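Local coordinates for SCO1 protein homolog (PDB 1XZO) that is needed to insert copper into the active site of cytochrome c oxidase and may also act in copper homeostasis or redox signalling, at residues Glu12-Thr17 and Ala116-Lys121; Met52-Thr57 and Ala92-Ser97. All blocks are in the same frame, centred on the assembly; numbering follows the deposited sequence.

Contact 1 of 2, residues Glu12-Thr17 and Ala116-Lys121; sequences EVEPFT and ALKSFK. With CD (cadmium ion), chain D; CA (calcium ion), chain G.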
ATOM      1  N   GLU A  12       3.888  -2.323  14.720  1.00 26.45           N
ATOM      2  CA  GLU A  12       5.048  -1.442  14.467  1.00 28.00           C
ATOM      3  C   GLU A  12       5.641  -1.787  13.124  1.00 23.50           C
ATOM      4  O   GLU A  12       6.061  -2.888  12.887  1.00 23.12           O
ATOM      5  CB  GLU A  12       6.126  -1.649  15.559  1.00 29.92           C
ATOM      6  CG  GLU A  12       5.753  -1.025  16.895  1.00 37.69           C
ATOM      7  CD  GLU A  12       4.737  -1.833  17.739  1.00 48.66           C
ATOM      8  OE1 GLU A  12       3.880  -2.601  17.182  1.00 55.13           O
ATOM      9  OE2 GLU A  12       4.771  -1.699  18.993  1.00 54.25           O
ATOM     10  N   VAL A  13       5.628  -0.834  12.209  1.00 24.01           N
ATOM     11  CA  VAL A  13       6.219  -1.074  10.891  1.00 21.42           C
ATOM     12  C   VAL A  13       7.754  -1.143  11.048  1.00 20.30           C
ATOM     13  O   VAL A  13       8.273  -0.345  11.752  1.00 22.61           O
ATOM     14  CB  VAL A  13       5.874  -0.006   9.884  1.00 21.31           C
ATOM     15  CG1 VAL A  13       6.503  -0.299   8.572  1.00 17.39           C
ATOM     16  CG2 VAL A  13       4.287  -0.007   9.633  1.00 20.57           C
ATOM     17  N   GLU A  14       8.322  -2.155  10.493  1.00 18.76           N
ATOM     18  CA  GLU A  14       9.807  -2.288  10.579  1.00 21.08           C
ATOM     19  C   GLU A  14      10.467  -1.212   9.731  1.00 20.93           C
ATOM     20  O   GLU A  14       9.920  -0.760   8.713  1.00 21.09           O
ATOM     21  CB  GLU A  14      10.176  -3.647  10.122  1.00 19.49           C
ATOM     22  CG  GLU A  14       9.716  -4.749  11.035  1.00 25.02           C
ATOM     23  CD  GLU A  14      10.572  -4.853  12.274  1.00 27.44           C
ATOM     24  OE1 GLU A  14      11.816  -5.003  12.087  1.00 40.92           O
ATOM     25  OE2 GLU A  14       9.980  -4.750  13.379  1.00 30.52           O
ATOM     26  N   PRO A  15      11.680  -0.784  10.127  1.00 20.68           N
ATOM     27  CA  PRO A  15      12.515   0.073   9.259  1.00 20.43           C
ATOM     28  C   PRO A  15      12.733  -0.571   7.917  1.00 18.13           C
ATOM     29  O   PRO A  15      12.853  -1.813   7.733  1.00 23.00           O
ATOM     30  CB  PRO A  15      13.791   0.294  10.118  1.00 19.89           C
ATOM     31  CG  PRO A  15      13.788  -0.814  11.037  1.00 21.88           C
ATOM     32  CD  PRO A  15      12.386  -1.229  11.346  1.00 23.42           C
ATOM     33  N   PHE A  16      12.667   0.254   6.863  1.00 17.41           N
ATOM     34  CA  PHE A  16      12.904  -0.177   5.524  1.00 17.36           C
ATOM     35  C   PHE A  16      13.314   0.998   4.661  1.00 15.89           C
ATOM     36  O   PHE A  16      12.981   2.172   4.972  1.00 19.52           O
ATOM     37  CB  PHE A  16      11.649  -0.809   4.851  1.00 21.36           C
ATOM     38  CG  PHE A  16      10.534   0.169   4.530  1.00 21.37           C
ATOM     39  CD1 PHE A  16       9.546   0.381   5.474  1.00 22.21           C
ATOM     40  CD2 PHE A  16      10.427   0.796   3.279  1.00 20.56           C
ATOM     41  CE1 PHE A  16       8.517   1.281   5.226  1.00 19.87           C
ATOM     42  CE2 PHE A  16       9.408   1.690   3.014  1.00 23.07           C
ATOM     43  CZ  PHE A  16       8.412   1.925   3.981  1.00 21.86           C
ATOM     44  N   THR A  17      14.061   0.621   3.663  1.00 17.77           N
ATOM     45  CA  THR A  17      14.414   1.478   2.481  1.00 17.71           C
ATOM     46  C   THR A  17      14.360   0.677   1.252  1.00 16.92           C
ATOM     47  O   THR A  17      15.085  -0.294   1.029  1.00 18.36           O
ATOM     48  CB  THR A  17      15.820   2.223   2.560  1.00 17.11           C
ATOM     49  OG1 THR A  17      15.907   3.061   3.662  1.00 17.21           O
ATOM     50  CG2 THR A  17      15.932   3.126   1.359  1.00 20.80           C
ATOM     51  N   ALA A 116       6.549  -7.991   5.567  1.00 17.07           N
ATOM     52  CA  ALA A 116       5.100  -8.007   5.551  1.00 17.85           C
ATOM     53  C   ALA A 116       4.551  -8.755   6.789  1.00 19.75           C
ATOM     54  O   ALA A 116       3.560  -8.269   7.371  1.00 19.19           O
ATOM     55  CB  ALA A 116       4.572  -8.629   4.280  1.00 18.32           C
ATOM     56  N   LEU A 117       5.164  -9.884   7.168  1.00 19.34           N
ATOM     57  CA  LEU A 117       4.668 -10.648   8.363  1.00 21.16           C
ATOM     58  C   LEU A 117       4.853  -9.853   9.629  1.00 22.39           C
ATOM     59  O   LEU A 117       3.912  -9.683  10.495  1.00 23.27           O
ATOM     60  CB  LEU A 117       5.392 -11.976   8.302  1.00 23.75           C
ATOM     61  CG  LEU A 117       5.105 -13.178   9.224  1.00 25.91           C
ATOM     62  CD1 LEU A 117       5.570 -14.365   8.627  1.00 31.29           C
ATOM     63  CD2 LEU A 117       5.897 -12.895  10.571  1.00 29.70           C
ATOM     64  N   LYS A 118       6.029  -9.260   9.828  1.00 20.38           N
ATOM     65  CA  LYS A 118       6.262  -8.438  11.036  1.00 21.82           C
ATOM     66  C   LYS A 118       5.485  -7.161  11.176  1.00 22.50           C
ATOM     67  O   LYS A 118       4.926  -6.879  12.196  1.00 24.13           O
ATOM     68  CB  LYS A 118       7.800  -8.115  11.226  1.00 21.80           C
ATOM     69  CG  LYS A 118       8.671  -9.405  11.223  1.00 27.93           C
ATOM     70  CD  LYS A 118      10.186  -9.071  11.612  1.00 35.05           C
ATOM     71  CE  LYS A 118      11.284  -9.308  10.494  1.00 40.86           C
ATOM     72  NZ  LYS A 118      12.426  -8.237  10.260  1.00 40.22           N
ATOM     73  N   SER A 119       5.449  -6.376  10.102  1.00 20.88           N
ATOM     74  CA  SER A 119       4.858  -5.065  10.102  1.00 19.77           C
ATOM     75  C   SER A 119       3.328  -5.110  10.088  1.00 19.93           C
ATOM     76  O   SER A 119       2.735  -4.275  10.681  1.00 19.22           O
ATOM     77  CB  SER A 119       5.268  -4.315   8.849  1.00 22.79           C
ATOM     78  OG  SER A 119       6.729  -4.055   8.954  1.00 21.91           O
ATOM     79  N   PHE A 120       2.783  -5.996   9.292  1.00 18.30           N
ATOM     80  CA  PHE A 120       1.297  -5.925   8.937  1.00 21.53           C
ATOM     81  C   PHE A 120       0.566  -7.200   9.278  1.00 24.11           C
ATOM     82  O   PHE A 120      -0.643  -7.285   9.104  1.00 24.85           O
ATOM     83  CB  PHE A 120       1.108  -5.638   7.437  1.00 20.51           C
ATOM     84  CG  PHE A 120       1.617  -4.281   7.011  1.00 19.45           C
ATOM     85  CD1 PHE A 120       2.865  -4.184   6.284  1.00 23.02           C
ATOM     86  CD2 PHE A 120       0.958  -3.084   7.327  1.00 17.53           C
ATOM     87  CE1 PHE A 120       3.412  -2.938   5.972  1.00 19.13           C
ATOM     88  CE2 PHE A 120       1.469  -1.867   6.956  1.00 21.48           C
ATOM     89  CZ  PHE A 120       2.716  -1.807   6.227  1.00 20.21           C
ATOM     90  N   LYS A 121       1.303  -8.187   9.760  1.00 24.66           N
ATOM     91  CA  LYS A 121       0.816  -9.517  10.073  1.00 25.85           C
ATOM     92  C   LYS A 121       0.184 -10.171   8.866  1.00 25.69           C
ATOM     93  O   LYS A 121      -0.749 -10.922   8.989  1.00 27.30           O
ATOM     94  CB  LYS A 121      -0.099  -9.502  11.356  1.00 26.97           C
ATOM     95  CG  LYS A 121       0.294  -8.496  12.443  1.00 28.58           C
ATOM     96  CD  LYS A 121       1.625  -8.835  13.001  1.00 32.39           C
ATOM     97  CE  LYS A 121       2.116  -7.862  14.030  1.00 35.63           C
ATOM     98  NZ  LYS A 121       3.575  -8.120  14.319  1.00 35.75           N
TER
HETATM   99 CD    CD D1002      12.270  -4.749  14.433  1.00 36.31          CD
HETATM  100 CA    CA G1005      16.870  -1.738   1.233  1.00 18.75          CA
HETATM  101  O   HOH W   1      13.052  -5.738  10.009  1.00 38.59           O
HETATM  102  O   HOH W   2      17.893   0.190  -0.291  1.00 29.10           O
HETATM  103  O   HOH W   3      17.252  -3.918   2.913  1.00 24.69           O
HETATM  104  O   HOH W   4      15.650  -3.651   0.540  1.00 19.54           O
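The F120 ring receives V13 obliquely, with the methyl CG2 4.2 Å from CZ. F115 and Y140 also touch this ring, and V148 of strand 147-153 lies against both V13 and F120. The F16 ring has the carbonyl oxygen of E14 in plane at its edge, and its own aromatic neighbours are F18 and F115. This is one side of the thioredoxin-like fold. Here the loop after edge strand 11-12 runs past the C-terminal turn of helix 109-120.

S119 makes the direct bond between the two segments. Its OG takes the backbone N-H of E14 at 2.9 Å, almost straight at 175°. OG lies beside its own backbone N (chi1 -67°), which brings it up to the loop. It also makes a weak hydrogen bond to F115 O, one turn back in the helix. With an alanine at S119, the E14 N-H is likely to lose its acceptor across the contact, and F115 O its weak bond from OG. The V13 methyl CG1 packs against the same OG from 3.8 Å.

The E14 side chain leans over toward K118 and crosses it at about a right angle. Its CG lies 3.9 Å from K118 CB. The carboxylate holds a cadmium ion with both oxygens, OE1 at 2.4 Å and OE2 at 2.5 Å. K118 NZ stays 3.8 Å from E14 OE1, too far for a direct bond. A water bridges the two, donating to E14 OE1 and accepting from K118 NZ. The bound cadmium would probably keep this carboxylate ionised. K121 leaves the helix with positive phi, and its side chain folds back along the last turn. Its NZ bonds K118 O at 2.8 Å, tilted 21° from the carbonyl plane.

Contact 2 of 2, residues Met52-Thr57 and Ala92-Ser97; sequences MTAHMT and ANYPLS. With CD (cadmium ion), chain C.
Y94 lies against the first turns of helix 52-65, and its side chain meets T53, A54 or T57 from CB to OH. Its CB lies 3.8 Å from T57 OG1. From CG outward the ring is covered on one face by T53. The methyl CG2 sits 3.6 Å from the ring centroid and only 6° off the ring normal, a clear CH-pi contact. That methyl is anti to the backbone N of T53, which aims it at the ring. At CE2 the neighbour is the backbone N of A54, 3.5 Å away and oblique to the ring, with A54 CB a little farther. CZ and OH both pass T53 CB. The tip is held by a water that accepts from A54 N and lies 2.9 Å from Y94 OH. So an N-H in the first turn of the helix is satisfied through the tyrosine's water.

In this thioredoxin-like fold, helix 52-65 follows the CxxxC segment of C45 and C49, which by similarity binds copper. The Y94 side chain lies about 4 Å from that of C49 and so borders this probable site. F90 also meets the Y94 ring.

One turn on, T57 faces the rest of the loop. Its CG2 packs on P95 CG at 3.8 Å, and the two side chains cross at about a right angle. T57 OG1 touches L96 CB, while W101 of strand 101-104 lies against both T57 and L96. The hydroxyl itself turns back to the helix, and its bond to T53 O holds it in place. It donates to that oxygen at 2.8 Å from above the carbonyl plane, and T57 N reaches T53 O from the opposite face.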
ATOM      1  N   MET A  52      -7.067  -4.733  -6.354  1.00 22.94           N
ATOM      2  CA  MET A  52      -6.616  -3.785  -5.344  1.00 22.85           C
ATOM      3  C   MET A  52      -6.184  -2.411  -5.882  1.00 17.89           C
ATOM      4  O   MET A  52      -6.486  -1.393  -5.251  1.00 20.14           O
ATOM      5  CB  MET A  52      -5.463  -4.421  -4.468  1.00 22.05           C
ATOM      6  CG  MET A  52      -5.912  -5.512  -3.447  1.00 26.44           C
ATOM      7  SD  MET A  52      -6.142  -7.060  -4.210  1.00 27.11           S
ATOM      8  CE  MET A  52      -4.530  -7.645  -4.522  1.00 32.70           C
ATOM      9  N   THR A  53      -5.502  -2.386  -6.989  1.00 19.98           N
ATOM     10  CA  THR A  53      -4.944  -1.143  -7.485  1.00 20.80           C
ATOM     11  C   THR A  53      -6.040  -0.242  -8.044  1.00 20.65           C
ATOM     12  O   THR A  53      -6.016   0.939  -7.827  1.00 20.84           O
ATOM     13  CB  THR A  53      -3.853  -1.405  -8.514  1.00 21.64           C
ATOM     14  OG1 THR A  53      -2.750  -2.100  -7.783  1.00 18.31           O
ATOM     15  CG2 THR A  53      -3.348  -0.035  -8.980  1.00 20.86           C
ATOM     16  N   ALA A  54      -7.017  -0.885  -8.648  1.00 22.73           N
ATOM     17  CA  ALA A  54      -8.264  -0.163  -9.042  1.00 22.43           C
ATOM     18  C   ALA A  54      -8.991   0.520  -7.902  1.00 21.58           C
ATOM     19  O   ALA A  54      -9.307   1.707  -7.989  1.00 19.46           O
ATOM     20  CB  ALA A  54      -9.157  -1.065  -9.769  1.00 23.24           C
ATOM     21  N   HIS A  55      -9.232  -0.194  -6.783  1.00 20.51           N
ATOM     22  CA  HIS A  55      -9.790   0.386  -5.579  1.00 18.86           C
ATOM     23  C   HIS A  55      -9.004   1.560  -4.943  1.00 21.28           C
ATOM     24  O   HIS A  55      -9.396   2.519  -4.375  1.00 21.21           O
ATOM     25  CB  HIS A  55     -10.113  -0.734  -4.539  1.00 21.62           C
ATOM     26  CG  HIS A  55     -11.107  -1.775  -4.980  1.00 19.76           C
ATOM     27  ND1 HIS A  55     -11.039  -3.101  -4.591  1.00 21.28           N
ATOM     28  CD2 HIS A  55     -12.181  -1.701  -5.819  1.00 24.52           C
ATOM     29  CE1 HIS A  55     -12.028  -3.783  -5.139  1.00 28.92           C
ATOM     30  NE2 HIS A  55     -12.723  -2.946  -5.881  1.00 15.76           N
ATOM     31  N   MET A  56      -7.604   1.265  -5.020  1.00 19.13           N
ATOM     32  CA  MET A  56      -6.728   2.247  -4.440  1.00 18.05           C
ATOM     33  C   MET A  56      -6.737   3.466  -5.304  1.00 17.66           C
ATOM     34  O   MET A  56      -6.606   4.528  -4.790  1.00 19.94           O
ATOM     35  CB  MET A  56      -5.248   1.724  -4.186  1.00 17.00           C
ATOM     36  CG  MET A  56      -4.563   2.701  -3.223  1.00 19.78           C
ATOM     37  SD  MET A  56      -4.874   2.825  -1.623  1.00 17.55           S
ATOM     38  CE  MET A  56      -4.893   3.930  -1.150  1.00 21.24           C
ATOM     39  N   THR A  57      -6.933   3.277  -6.591  1.00 20.54           N
ATOM     40  CA  THR A  57      -6.984   4.405  -7.546  1.00 23.85           C
ATOM     41  C   THR A  57      -8.229   5.302  -7.226  1.00 23.46           C
ATOM     42  O   THR A  57      -8.140   6.528  -7.127  1.00 22.26           O
ATOM     43  CB  THR A  57      -6.995   3.874  -8.936  1.00 24.30           C
ATOM     44  OG1 THR A  57      -5.700   3.361  -9.271  1.00 22.77           O
ATOM     45  CG2 THR A  57      -7.185   5.039  -9.964  1.00 27.10           C
ATOM     46  N   ALA A  92       0.575   2.200 -15.511  1.00 24.84           N
ATOM     47  CA  ALA A  92       0.085   2.841 -16.745  1.00 27.28           C
ATOM     48  C   ALA A  92      -1.342   2.310 -17.090  1.00 27.97           C
ATOM     49  O   ALA A  92      -2.030   2.889 -17.909  1.00 30.16           O
ATOM     50  CB  ALA A  92       1.038   2.544 -17.883  1.00 27.08           C
ATOM     51  N   ASN A  93      -1.803   1.223 -16.467  1.00 27.28           N
ATOM     52  CA  ASN A  93      -3.126   0.645 -16.778  1.00 29.12           C
ATOM     53  C   ASN A  93      -4.239   1.337 -16.051  1.00 27.86           C
ATOM     54  O   ASN A  93      -5.443   0.957 -16.257  1.00 32.00           O
ATOM     55  CB  ASN A  93      -3.186  -0.846 -16.481  1.00 27.78           C
ATOM     56  CG  ASN A  93      -2.245  -1.691 -17.364  1.00 33.01           C
ATOM     57  OD1 ASN A  93      -2.194  -1.543 -18.586  1.00 35.10           O
ATOM     58  ND2 ASN A  93      -1.545  -2.635 -16.735  1.00 37.85           N
ATOM     59  N   TYR A  94      -3.878   2.285 -15.193  1.00 26.45           N
ATOM     60  CA  TYR A  94      -4.719   3.032 -14.263  1.00 26.41           C
ATOM     61  C   TYR A  94      -4.654   4.534 -14.356  1.00 26.38           C
ATOM     62  O   TYR A  94      -3.573   5.097 -14.551  1.00 25.19           O
ATOM     63  CB  TYR A  94      -4.449   2.628 -12.740  1.00 25.99           C
ATOM     64  CG  TYR A  94      -4.532   1.162 -12.520  1.00 23.28           C
ATOM     65  CD1 TYR A  94      -3.422   0.368 -12.705  1.00 25.52           C
ATOM     66  CD2 TYR A  94      -5.724   0.514 -12.094  1.00 24.94           C
ATOM     67  CE1 TYR A  94      -3.489  -0.987 -12.550  1.00 27.83           C
ATOM     68  CE2 TYR A  94      -5.793  -0.812 -11.966  1.00 26.32           C
ATOM     69  CZ  TYR A  94      -4.710  -1.584 -12.162  1.00 25.30           C
ATOM     70  OH  TYR A  94      -4.769  -2.903 -12.015  1.00 30.90           O
ATOM     71  N   PRO A  95      -5.789   5.261 -14.137  1.00 27.34           N
ATOM     72  CA  PRO A  95      -5.787   6.730 -14.013  1.00 26.69           C
ATOM     73  C   PRO A  95      -5.310   7.331 -12.745  1.00 28.24           C
ATOM     74  O   PRO A  95      -5.828   8.320 -12.213  1.00 26.72           O
ATOM     75  CB  PRO A  95      -7.288   7.115 -14.226  1.00 28.92           C
ATOM     76  CG  PRO A  95      -8.050   5.908 -13.596  1.00 29.12           C
ATOM     77  CD  PRO A  95      -7.173   4.690 -14.039  1.00 27.99           C
ATOM     78  N   LEU A  96      -4.198   6.783 -12.244  1.00 26.62           N
ATOM     79  CA  LEU A  96      -3.623   7.209 -10.969  1.00 26.71           C
ATOM     80  C   LEU A  96      -2.512   8.220 -11.136  1.00 26.13           C
ATOM     81  O   LEU A  96      -2.010   8.386 -12.267  1.00 28.01           O
ATOM     82  CB  LEU A  96      -3.103   5.937 -10.239  1.00 24.51           C
ATOM     83  CG  LEU A  96      -1.967   5.199 -10.885  1.00 25.23           C
ATOM     84  CD1 LEU A  96      -0.655   6.027 -10.640  1.00 21.12           C
ATOM     85  CD2 LEU A  96      -1.846   3.801 -10.287  1.00 25.82           C
ATOM     86  N   SER A  97      -2.271   8.986 -10.064  1.00 26.81           N
ATOM     87  CA  SER A  97      -1.184   9.975  -9.978  1.00 26.81           C
ATOM     88  C   SER A  97       0.022   9.398  -9.147  1.00 27.16           C
ATOM     89  O   SER A  97      -0.179   8.855  -8.072  1.00 23.85           O
ATOM     90  CB  SER A  97      -1.622  11.220  -9.239  1.00 28.78           C
ATOM     91  OG  SER A  97      -0.582  12.182  -9.368  1.00 30.93           O
TER
HETATM   92 CD    CD C1001     -14.846  -3.165  -6.562  1.00 29.09          CD
HETATM   93  O   HOH W   5      -6.690  -3.579  -9.973  1.00 26.73           O
HETATM   94  O   HOH W   6     -14.602  -4.152  -7.183  1.00 16.31           O
HETATM   95  O   HOH W   7     -15.033  -2.164  -8.854  1.00 27.07           O

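Overall arrangement
Contacts 1 and 2 lie on opposite sides of the chain's centre, with their own centres about 24 Å apart and no touch between them. Along the sequence, contact 2 is nested inside the loop closed by contact 1. Both pair a helix with a loop, but they share no element. Each is partly buried, with core-facing and surface residues side by side. Contact 1 includes one direct hydrogen bond, and its surface end carries charged groups and a cadmium ion. It lies away from the probable copper site. Contact 2 has no direct hydrogen bond between its segments. It relies on ring, methyl and water contacts and lies beside C49.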